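Local coordinates for protein sulfoquinovosidase (Escherichia coli, PDB 5AED) that hydrolyses sulfoquinovosyl diacylglycerides and simple sulfoquinovosides such as sulfoquinovosyl glycerol to release sulfoquinovose for sulfoglycolysis, at residues 9-14 with 79-84; 22-27 with 101-106; 520-525 with 653-658. One frame throughout, in Å; residues are numbered along the deposited sequence.

Contact 1. Residues 9-14 with 79-84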
loop_
_atom_site.group_PDB
_atom_site.type_symbol
_atom_site.label_atom_id
_atom_site.label_comp_id
_atom_site.label_asym_id
_atom_site.label_seq_id
_atom_site.Cartn_x
_atom_site.Cartn_y
_atom_site.Cartn_z
ATOM N N LEU A 9 1.575 -30.955 -13.560
ATOM C CA LEU A 9 1.644 -30.841 -12.157
ATOM C C LEU A 9 2.416 -32.101 -11.843
ATOM O O LEU A 9 1.852 -33.174 -11.811
ATOM C CB LEU A 9 0.216 -30.841 -11.621
ATOM C CG LEU A 9 -0.017 -30.355 -10.197
ATOM C CD1 LEU A 9 -1.498 -30.321 -9.875
ATOM C CD2 LEU A 9 0.716 -31.244 -9.223
ATOM N N ASP A 10 3.720 -31.983 -11.656
ATOM C CA ASP A 10 4.602 -33.152 -11.629
ATOM C C ASP A 10 5.126 -33.601 -10.214
ATOM O O ASP A 10 6.165 -33.148 -9.697
ATOM C CB ASP A 10 5.717 -32.891 -12.627
ATOM C CG ASP A 10 6.813 -33.913 -12.569
ATOM O OD1 ASP A 10 6.602 -35.035 -12.016
ATOM O OD2 ASP A 10 7.907 -33.561 -13.066
ATOM N N PHE A 11 4.419 -34.560 -9.633
ATOM C CA PHE A 11 4.654 -35.009 -8.267
ATOM C C PHE A 11 5.220 -36.401 -8.236
ATOM O O PHE A 11 4.547 -37.328 -8.666
ATOM C CB PHE A 11 3.320 -35.032 -7.556
ATOM C CG PHE A 11 3.389 -35.541 -6.170
ATOM C CD1 PHE A 11 4.147 -34.863 -5.208
ATOM C CD2 PHE A 11 2.690 -36.675 -5.802
ATOM C CE1 PHE A 11 4.205 -35.323 -3.904
ATOM C CE2 PHE A 11 2.740 -37.140 -4.496
ATOM C CZ PHE A 11 3.509 -36.467 -3.544
ATOM N N GLN A 12 6.418 -36.564 -7.682
ATOM C CA GLN A 12 7.072 -37.861 -7.594
ATOM C C GLN A 12 7.465 -38.219 -6.161
ATOM O O GLN A 12 8.401 -37.629 -5.625
ATOM C CB GLN A 12 8.303 -37.824 -8.446
ATOM C CG GLN A 12 8.066 -37.175 -9.787
ATOM C CD GLN A 12 9.337 -37.060 -10.565
ATOM O OE1 GLN A 12 10.338 -37.696 -10.240
ATOM N NE2 GLN A 12 9.323 -36.225 -11.585
ATOM N N PHE A 13 6.750 -39.173 -5.551
ATOM C CA PHE A 13 7.098 -39.732 -4.223
ATOM C C PHE A 13 7.965 -40.973 -4.351
ATOM O O PHE A 13 7.908 -41.664 -5.372
ATOM C CB PHE A 13 5.835 -40.102 -3.416
ATOM C CG PHE A 13 5.993 -39.924 -1.925
ATOM C CD1 PHE A 13 5.719 -38.699 -1.330
ATOM C CD2 PHE A 13 6.436 -40.961 -1.126
ATOM C CE1 PHE A 13 5.846 -38.532 0.034
ATOM C CE2 PHE A 13 6.579 -40.787 0.236
ATOM C CZ PHE A 13 6.278 -39.576 0.816
ATOM N N HIS A 14 8.767 -41.232 -3.311
ATOM C CA HIS A 14 9.516 -42.493 -3.121
ATOM C C HIS A 14 9.215 -43.020 -1.698
ATOM O O HIS A 14 9.877 -42.627 -0.717
ATOM C CB HIS A 14 11.037 -42.317 -3.351
ATOM C CG HIS A 14 11.387 -41.501 -4.559
ATOM N ND1 HIS A 14 12.175 -40.368 -4.494
ATOM C CD2 HIS A 14 11.038 -41.636 -5.860
ATOM C CE1 HIS A 14 12.301 -39.844 -5.700
ATOM N NE2 HIS A 14 11.616 -40.593 -6.547
ATOM N N TRP A 79 -2.966 -35.470 -4.817
ATOM C CA TRP A 79 -2.207 -36.205 -3.796
ATOM C C TRP A 79 -2.370 -35.718 -2.351
ATOM O O TRP A 79 -2.454 -34.521 -2.115
ATOM C CB TRP A 79 -0.736 -36.221 -4.182
ATOM C CG TRP A 79 -0.537 -36.847 -5.491
ATOM C CD1 TRP A 79 -0.411 -38.181 -5.744
ATOM C CD2 TRP A 79 -0.473 -36.187 -6.755
ATOM N NE1 TRP A 79 -0.254 -38.391 -7.082
ATOM C CE2 TRP A 79 -0.283 -37.187 -7.733
ATOM C CE3 TRP A 79 -0.536 -34.847 -7.159
ATOM C CZ2 TRP A 79 -0.158 -36.891 -9.103
ATOM C CZ3 TRP A 79 -0.405 -34.549 -8.524
ATOM C CH2 TRP A 79 -0.219 -35.570 -9.478
ATOM N N LEU A 80 -2.402 -36.664 -1.399
ATOM C CA LEU A 80 -2.534 -36.395 0.037
ATOM C C LEU A 80 -1.343 -37.012 0.780
ATOM O O LEU A 80 -1.156 -38.234 0.781
ATOM C CB LEU A 80 -3.846 -36.951 0.594
ATOM C CG LEU A 80 -4.080 -36.871 2.112
ATOM C CD1 LEU A 80 -4.048 -35.430 2.595
ATOM C CD2 LEU A 80 -5.401 -37.516 2.531
ATOM N N ILE A 81 -0.540 -36.153 1.407
ATOM C CA ILE A 81 0.635 -36.582 2.173
ATOM C C ILE A 81 0.319 -36.451 3.665
ATOM O O ILE A 81 -0.193 -35.399 4.101
ATOM C CB ILE A 81 1.866 -35.748 1.804
ATOM C CG1 ILE A 81 1.991 -35.616 0.277
ATOM C CG2 ILE A 81 3.126 -36.334 2.435
ATOM C CD1 ILE A 81 3.318 -35.033 -0.179
ATOM N N HIS A 82 0.598 -37.514 4.418
ATOM C CA HIS A 82 0.377 -37.592 5.835
ATOM C C HIS A 82 1.764 -37.516 6.427
ATOM O O HIS A 82 2.541 -38.450 6.297
ATOM C CB HIS A 82 -0.273 -38.930 6.190
ATOM C CG HIS A 82 -1.633 -39.108 5.575
ATOM N ND1 HIS A 82 -2.803 -38.909 6.279
ATOM C CD2 HIS A 82 -2.004 -39.423 4.306
ATOM C CE1 HIS A 82 -3.835 -39.108 5.479
ATOM N NE2 HIS A 82 -3.377 -39.416 4.276
ATOM N N PHE A 83 2.105 -36.357 6.988
ATOM C CA PHE A 83 3.446 -36.118 7.522
ATOM C C PHE A 83 3.333 -36.390 8.978
ATOM O O PHE A 83 2.324 -36.034 9.588
ATOM C CB PHE A 83 3.874 -34.633 7.394
ATOM C CG PHE A 83 4.328 -34.186 5.993
ATOM C CD1 PHE A 83 5.641 -34.308 5.595
ATOM C CD2 PHE A 83 3.463 -33.547 5.155
ATOM C CE1 PHE A 83 6.068 -33.805 4.375
ATOM C CE2 PHE A 83 3.874 -33.070 3.940
ATOM C CZ PHE A 83 5.171 -33.200 3.538
ATOM N N SER A 84 4.384 -36.963 9.554
ATOM C CA SER A 84 4.397 -37.146 10.990
ATOM C C SER A 84 5.811 -37.281 11.603
ATOM O O SER A 84 6.799 -37.377 10.896
ATOM C CB SER A 84 3.602 -38.399 11.341
ATOM O OG SER A 84 4.403 -39.485 10.906
#

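Contact 2. Residues 22-27 with 101-106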
loop_
_atom_site.group_PDB
_atom_site.type_symbol
_atom_site.label_atom_id
_atom_site.label_comp_id
_atom_site.label_asym_id
_atom_site.label_seq_id
_atom_site.Cartn_x
_atom_site.Cartn_y
_atom_site.Cartn_z
ATOM N N LEU A 22 8.078 -31.866 -6.020
ATOM C CA LEU A 22 6.926 -31.325 -6.749
ATOM C C LEU A 22 7.416 -30.259 -7.727
ATOM O O LEU A 22 8.022 -29.265 -7.325
ATOM C CB LEU A 22 5.910 -30.723 -5.762
ATOM C CG LEU A 22 4.680 -30.054 -6.353
ATOM C CD1 LEU A 22 3.877 -31.078 -7.150
ATOM C CD2 LEU A 22 3.841 -29.451 -5.256
ATOM N N HIS A 23 7.135 -30.447 -9.009
ATOM C CA HIS A 23 7.384 -29.427 -10.012
ATOM C C HIS A 23 6.024 -28.959 -10.384
ATOM O O HIS A 23 5.076 -29.735 -10.310
ATOM C CB HIS A 23 8.117 -29.978 -11.243
ATOM C CG HIS A 23 9.561 -30.301 -10.992
ATOM N ND1 HIS A 23 9.969 -31.487 -10.419
ATOM C CD2 HIS A 23 10.684 -29.576 -11.205
ATOM C CE1 HIS A 23 11.286 -31.481 -10.296
ATOM N NE2 HIS A 23 11.745 -30.340 -10.779
ATOM N N PHE A 24 5.921 -27.699 -10.770
ATOM C CA PHE A 24 4.666 -27.143 -11.268
ATOM C C PHE A 24 5.084 -26.305 -12.447
ATOM O O PHE A 24 5.846 -25.324 -12.314
ATOM C CB PHE A 24 3.942 -26.340 -10.170
ATOM C CG PHE A 24 2.746 -25.549 -10.650
ATOM C CD1 PHE A 24 1.644 -26.185 -11.213
ATOM C CD2 PHE A 24 2.695 -24.165 -10.499
ATOM C CE1 PHE A 24 0.526 -25.465 -11.618
ATOM C CE2 PHE A 24 1.580 -23.441 -10.898
ATOM C CZ PHE A 24 0.492 -24.085 -11.468
ATOM N N GLN A 25 4.642 -26.744 -13.627
ATOM C CA GLN A 25 5.031 -26.159 -14.918
ATOM C C GLN A 25 6.515 -25.987 -15.082
ATOM O O GLN A 25 6.990 -24.975 -15.618
ATOM C CB GLN A 25 4.305 -24.833 -15.135
ATOM C CG GLN A 25 2.827 -24.936 -14.847
ATOM C CD GLN A 25 2.036 -24.449 -16.017
ATOM O OE1 GLN A 25 1.694 -25.229 -16.918
ATOM N NE2 GLN A 25 1.803 -23.143 -16.060
ATOM N N GLN A 26 7.247 -26.997 -14.632
ATOM C CA GLN A 26 8.711 -27.067 -14.662
ATOM C C GLN A 26 9.385 -26.363 -13.509
ATOM O O GLN A 26 10.593 -26.564 -13.353
ATOM C CB GLN A 26 9.359 -26.642 -15.998
ATOM C CG GLN A 26 8.815 -27.375 -17.228
ATOM C CD GLN A 26 9.063 -28.868 -17.137
ATOM O OE1 GLN A 26 10.179 -29.308 -16.820
ATOM N NE2 GLN A 26 8.021 -29.662 -17.380
ATOM N N ARG A 27 8.665 -25.562 -12.709
ATOM C CA ARG A 27 9.302 -24.921 -11.573
ATOM C C ARG A 27 9.401 -25.947 -10.437
ATOM O O ARG A 27 8.430 -26.614 -10.150
ATOM C CB ARG A 27 8.523 -23.688 -11.118
ATOM C CG ARG A 27 8.792 -22.458 -11.962
ATOM C CD ARG A 27 8.148 -22.557 -13.334
ATOM N NE ARG A 27 7.967 -21.244 -13.912
ATOM C CZ ARG A 27 7.193 -20.965 -14.960
ATOM N NH1 ARG A 27 6.553 -21.895 -15.622
ATOM N NH2 ARG A 27 7.049 -19.715 -15.344
ATOM N N GLY A 101 -6.672 -24.072 -12.773
ATOM C CA GLY A 101 -5.368 -24.654 -13.047
ATOM C C GLY A 101 -4.232 -24.113 -12.201
ATOM O O GLY A 101 -3.061 -24.247 -12.574
ATOM N N ARG A 102 -4.558 -23.515 -11.053
ATOM C CA ARG A 102 -3.505 -23.041 -10.111
ATOM C C ARG A 102 -3.115 -24.179 -9.190
ATOM O O ARG A 102 -3.989 -24.867 -8.671
ATOM C CB ARG A 102 -4.034 -21.904 -9.231
ATOM C CG ARG A 102 -4.781 -20.775 -9.953
ATOM C CD ARG A 102 -4.987 -19.584 -9.021
ATOM N NE ARG A 102 -5.726 -18.533 -9.703
ATOM C CZ ARG A 102 -7.056 -18.410 -9.725
ATOM N NH1 ARG A 102 -7.862 -19.254 -9.078
ATOM N NH2 ARG A 102 -7.597 -17.418 -10.413
ATOM N N LEU A 103 -1.828 -24.346 -8.921
ATOM C CA LEU A 103 -1.381 -25.272 -7.860
ATOM C C LEU A 103 -1.918 -24.828 -6.496
ATOM O O LEU A 103 -1.667 -23.707 -6.074
ATOM C CB LEU A 103 0.165 -25.319 -7.829
ATOM C CG LEU A 103 0.773 -26.108 -6.660
ATOM C CD1 LEU A 103 0.409 -27.581 -6.746
ATOM C CD2 LEU A 103 2.257 -25.891 -6.589
ATOM N N LEU A 104 -2.644 -25.704 -5.820
ATOM C CA LEU A 104 -3.277 -25.460 -4.534
ATOM C C LEU A 104 -2.673 -26.406 -3.502
ATOM O O LEU A 104 -2.736 -27.614 -3.693
ATOM C CB LEU A 104 -4.788 -25.744 -4.610
ATOM C CG LEU A 104 -5.597 -25.578 -3.322
ATOM C CD1 LEU A 104 -5.481 -24.143 -2.790
ATOM C CD2 LEU A 104 -7.067 -26.012 -3.480
ATOM N N LEU A 105 -2.153 -25.845 -2.402
ATOM C CA LEU A 105 -1.512 -26.580 -1.285
ATOM C C LEU A 105 -2.351 -26.315 -0.071
ATOM O O LEU A 105 -2.538 -25.142 0.286
ATOM C CB LEU A 105 -0.086 -26.049 -1.021
ATOM C CG LEU A 105 1.095 -26.742 -1.652
ATOM C CD1 LEU A 105 0.792 -27.277 -3.033
ATOM C CD2 LEU A 105 2.355 -25.876 -1.619
ATOM N N GLU A 106 -2.886 -27.369 0.552
ATOM C CA GLU A 106 -3.666 -27.254 1.766
ATOM C C GLU A 106 -3.016 -28.051 2.859
ATOM O O GLU A 106 -2.952 -29.289 2.789
ATOM C CB GLU A 106 -5.071 -27.777 1.561
ATOM C CG GLU A 106 -5.916 -26.823 0.750
ATOM C CD GLU A 106 -7.185 -27.466 0.216
ATOM O OE1 GLU A 106 -7.061 -28.432 -0.583
ATOM O OE2 GLU A 106 -8.287 -26.985 0.572
#

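Contact 3. Residues 520-525 with 653-658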
loop_
_atom_site.group_PDB
_atom_site.type_symbol
_atom_site.label_atom_id
_atom_site.label_comp_id
_atom_site.label_asym_id
_atom_site.label_seq_id
_atom_site.Cartn_x
_atom_site.Cartn_y
_atom_site.Cartn_z
ATOM N N LEU A 520 12.445 20.763 -0.639
ATOM C CA LEU A 520 11.787 19.460 -0.557
ATOM C C LEU A 520 10.393 19.505 -1.195
ATOM O O LEU A 520 10.040 18.611 -1.982
ATOM C CB LEU A 520 11.725 18.932 0.882
ATOM C CG LEU A 520 11.062 17.559 1.138
ATOM C CD1 LEU A 520 11.736 16.442 0.318
ATOM C CD2 LEU A 520 11.195 17.275 2.623
ATOM N N LEU A 521 9.589 20.521 -0.872
ATOM C CA LEU A 521 8.245 20.631 -1.474
ATOM C C LEU A 521 8.330 20.609 -2.986
ATOM O O LEU A 521 7.629 19.838 -3.677
ATOM C CB LEU A 521 7.544 21.896 -1.007
ATOM C CG LEU A 521 6.079 22.031 -1.438
ATOM C CD1 LEU A 521 5.189 20.923 -0.886
ATOM C CD2 LEU A 521 5.571 23.375 -0.961
ATOM N N LEU A 522 9.269 21.377 -3.497
ATOM C CA LEU A 522 9.380 21.539 -4.950
ATOM C C LEU A 522 9.854 20.251 -5.598
ATOM O O LEU A 522 9.326 19.843 -6.631
ATOM C CB LEU A 522 10.323 22.719 -5.295
ATOM C CG LEU A 522 9.730 24.149 -5.389
ATOM C CD1 LEU A 522 8.576 24.408 -4.438
ATOM C CD2 LEU A 522 10.784 25.264 -5.304
ATOM N N ARG A 523 10.856 19.588 -5.003
ATOM C CA ARG A 523 11.298 18.274 -5.549
ATOM C C ARG A 523 10.196 17.242 -5.502
ATOM O O ARG A 523 10.044 16.377 -6.408
ATOM C CB ARG A 523 12.523 17.747 -4.791
ATOM C CG ARG A 523 13.827 18.497 -5.013
ATOM C CD ARG A 523 14.374 18.151 -6.374
ATOM N NE ARG A 523 15.714 18.616 -6.566
ATOM C CZ ARG A 523 16.319 18.720 -7.753
ATOM N NH1 ARG A 523 15.679 18.509 -8.897
ATOM N NH2 ARG A 523 17.560 19.161 -7.802
ATOM N N TRP A 524 9.392 17.276 -4.448
ATOM C CA TRP A 524 8.354 16.281 -4.349
ATOM C C TRP A 524 7.240 16.621 -5.376
ATOM O O TRP A 524 6.572 15.735 -5.923
ATOM C CB TRP A 524 7.783 16.263 -2.942
ATOM C CG TRP A 524 7.278 14.966 -2.472
ATOM C CD1 TRP A 524 6.398 14.166 -3.075
ATOM C CD2 TRP A 524 7.639 14.331 -1.257
ATOM N NE1 TRP A 524 6.121 13.067 -2.290
ATOM C CE2 TRP A 524 6.907 13.135 -1.178
ATOM C CE3 TRP A 524 8.539 14.647 -0.232
ATOM C CZ2 TRP A 524 7.037 12.237 -0.085
ATOM C CZ3 TRP A 524 8.659 13.791 0.856
ATOM C CH2 TRP A 524 7.926 12.594 0.915
ATOM N N CYS A 525 7.010 17.909 -5.582
ATOM C CA CYS A 525 6.075 18.337 -6.638
ATOM C C CYS A 525 6.498 17.761 -7.989
ATOM O O CYS A 525 5.642 17.259 -8.781
ATOM C CB CYS A 525 5.934 19.864 -6.685
ATOM S SG CYS A 525 4.523 20.377 -7.785
ATOM N N ALA A 653 19.770 18.443 -13.430
ATOM C CA ALA A 653 18.483 18.181 -12.821
ATOM C C ALA A 653 18.170 19.280 -11.828
ATOM O O ALA A 653 18.104 19.037 -10.603
ATOM C CB ALA A 653 18.484 16.810 -12.146
ATOM N N PRO A 654 18.015 20.515 -12.345
ATOM C CA PRO A 654 17.545 21.552 -11.456
ATOM C C PRO A 654 16.081 21.280 -11.206
ATOM O O PRO A 654 15.448 20.466 -11.894
ATOM C CB PRO A 654 17.713 22.823 -12.299
ATOM C CG PRO A 654 17.437 22.363 -13.686
ATOM C CD PRO A 654 18.147 21.017 -13.732
ATOM N N ILE A 655 15.567 21.978 -10.223
ATOM C CA ILE A 655 14.196 21.882 -9.822
ATOM C C ILE A 655 13.343 22.350 -10.992
ATOM O O ILE A 655 13.704 23.333 -11.662
ATOM C CB ILE A 655 13.991 22.718 -8.542
ATOM C CG1 ILE A 655 14.679 21.965 -7.365
ATOM C CG2 ILE A 655 12.533 22.907 -8.249
ATOM C CD1 ILE A 655 14.630 22.617 -6.004
ATOM N N GLY A 656 12.265 21.613 -11.258
ATOM C CA GLY A 656 11.409 21.858 -12.412
ATOM C C GLY A 656 11.743 21.048 -13.645
ATOM O O GLY A 656 10.912 20.952 -14.587
ATOM N N LYS A 657 12.944 20.448 -13.646
ATOM C CA LYS A 657 13.432 19.600 -14.756
ATOM C C LYS A 657 13.947 18.258 -14.216
ATOM O O LYS A 657 15.184 17.945 -14.277
ATOM C CB LYS A 657 14.542 20.327 -15.517
ATOM C CG LYS A 657 14.041 21.520 -16.294
ATOM C CD LYS A 657 15.195 22.375 -16.775
ATOM C CE LYS A 657 14.866 22.933 -18.131
ATOM N NZ LYS A 657 15.589 24.203 -18.300
ATOM N N PRO A 658 13.007 17.475 -13.666
ATOM C CA PRO A 658 13.297 16.183 -13.101
ATOM C C PRO A 658 13.869 15.197 -14.132
ATOM O O PRO A 658 13.534 15.311 -15.320
ATOM C CB PRO A 658 11.908 15.681 -12.653
ATOM C CG PRO A 658 10.922 16.502 -13.389
ATOM C CD PRO A 658 11.596 17.838 -13.472
#

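Contact 1. Residues 9-14 with 79-84
CB and CD2 of F11 lie over one face of the W79 indole, and this aromatic pair carries most of the contact. Atom CD2 of F11 comes within 3.2 Å of CG of W79, while the phenyl and the five-membered indole ring are inclined at 44°, an oblique meeting rather than a stack. The CB methylene of F11 adds a CH-pi contact, sitting 3.8 Å from the centroid of the W79 six-membered ring and only 9° off its normal, so that CB lies over the six-membered ring and CD2 over the five-membered side. L9 meets that indole at its edge, near the ring plane, with CD2 3.6 Å from W79 CZ3. At its far end the F11 ring reaches I81, with CZ 3.7 Å from the CD1 methyl. F13 adds a looser touch, CE1 to I81 CG2 at 4.2 Å. CG anti to the backbone N carries the F11 ring out toward W79 and I81, and F11 and W79 lie alongside, pointing opposite ways. Beyond this shell, L22 of strand 19-24 packs on F11 and F20 on I81, and I95 of strand 90-97 touches F11. No hydrogen bond joins the segments; the axes of the two strand segments pass 10.2 Å apart, their N-to-C directions differing by 37°, consistent with face-to-face packing of two sheets in a beta-sandwich, here at the N-terminal beta domain of this family 31 glycosidase.

Contact 2. Residues 22-27 with 101-106
Apolar contact between F24 and L103 dominates here, with the L103 CB methylene set almost exactly on the axis of the F24 ring. That CH-pi contact measures 3.6 Å from CB of L103 to the ring centroid, 2° off the normal, and the opposite face of the same ring is covered by CG of Q25, so the phenyl is sandwiched between two aliphatic groups. F24 gets there with CG anti to the backbone N (chi1 171°), which sends the ring out across L103. Two residues earlier in that strand, L22 meets L103 tip to tip, CD2 to CD2 at 4.1 Å, and L105 CD1 stands 4.4 Å from L22 CD2. Backbone atoms meet the far end of the ring: G101 O lies in its plane at the edge, 3.7 Å from F24 CZ, and L103 N is 3.5 Å from the same carbon. No hydrogen bond crosses between the segments; within the hairpin a type I' turn from F24 to R27 is closed by F24 N to R27 O and R27 N to F24 O, and R27 NH1 donates to Q25 O at 3.1 Å, while R27 NE reaches Q191 O. R102 makes salt bridges to D98 and E227. Strand 19-24 runs between 9-14 and 27-32 in a three-stranded antiparallel sheet, and strand 103-109, between 90-97 and 221-228, faces it, with I95 touching both L22 and L103.

Contact 3. Residues 520-525 with 653-658
R523 of helix 518-528 reaches across I655 to the carbonyl oxygen of A653. From CB the chain sets out with CG beside the backbone N (chi1 -70°), and a bend at chi2 (-75°) turns it toward the loop 653-658. Along the way its CD passes 4.0 Å from CG1 of I655. Next NE meets the same carbon at 3.6 Å, and I655 CG1 sits over the centre of one guanidinium face. Helix 518-528 belongs to the TIM-barrel domain and the loop links two strands of the C-terminal beta domain, so this arginine spans a domain interface of the family 31 fold. At the tip NH1 and NH2 both donate end-on to one acceptor, A653 O, at 3.0 and 2.9 Å. The oxygen lies in the guanidinium plane; NH2 approaches it nearly along the C=O axis, whereas NH1 stands above the carbonyl plane. A leucine in place of R523 would probably leave A653 O without its two donors and I655 without the flat group it rests on. Beside the arginine, L522 CB packs on I655 CG2 at 3.7 Å, the two side chains crossing at about a right angle. Within the loop, a type II turn from P654 to K657 carries I655 to the helix, and D526 accepts a hydrogen bond from G656 N.

In the fold
Contacts 1 and 2 are neighbours at the N-terminal end of the fold, with centres 12 Å apart, and both set the small sheet containing strands 9-14 and 19-24 against strands 79-84 and 103-109. They join directly: D10 N is 2.9 Å from H23 O, a probable hydrogen bond, and L22 packs on L9 and F11. Contact 1 lies at the surface and contact 2 is buried, yet neither has a hydrogen bond across its segments; aromatic and aliphatic groups do the work in both. Contact 3 lies on the opposite side of the chain's centre, about 47 Å from contact 2 between centres. Also buried, it joins helix to loop between domains and adds two hydrogen bonds from one guanidinium to a single carbonyl oxygen.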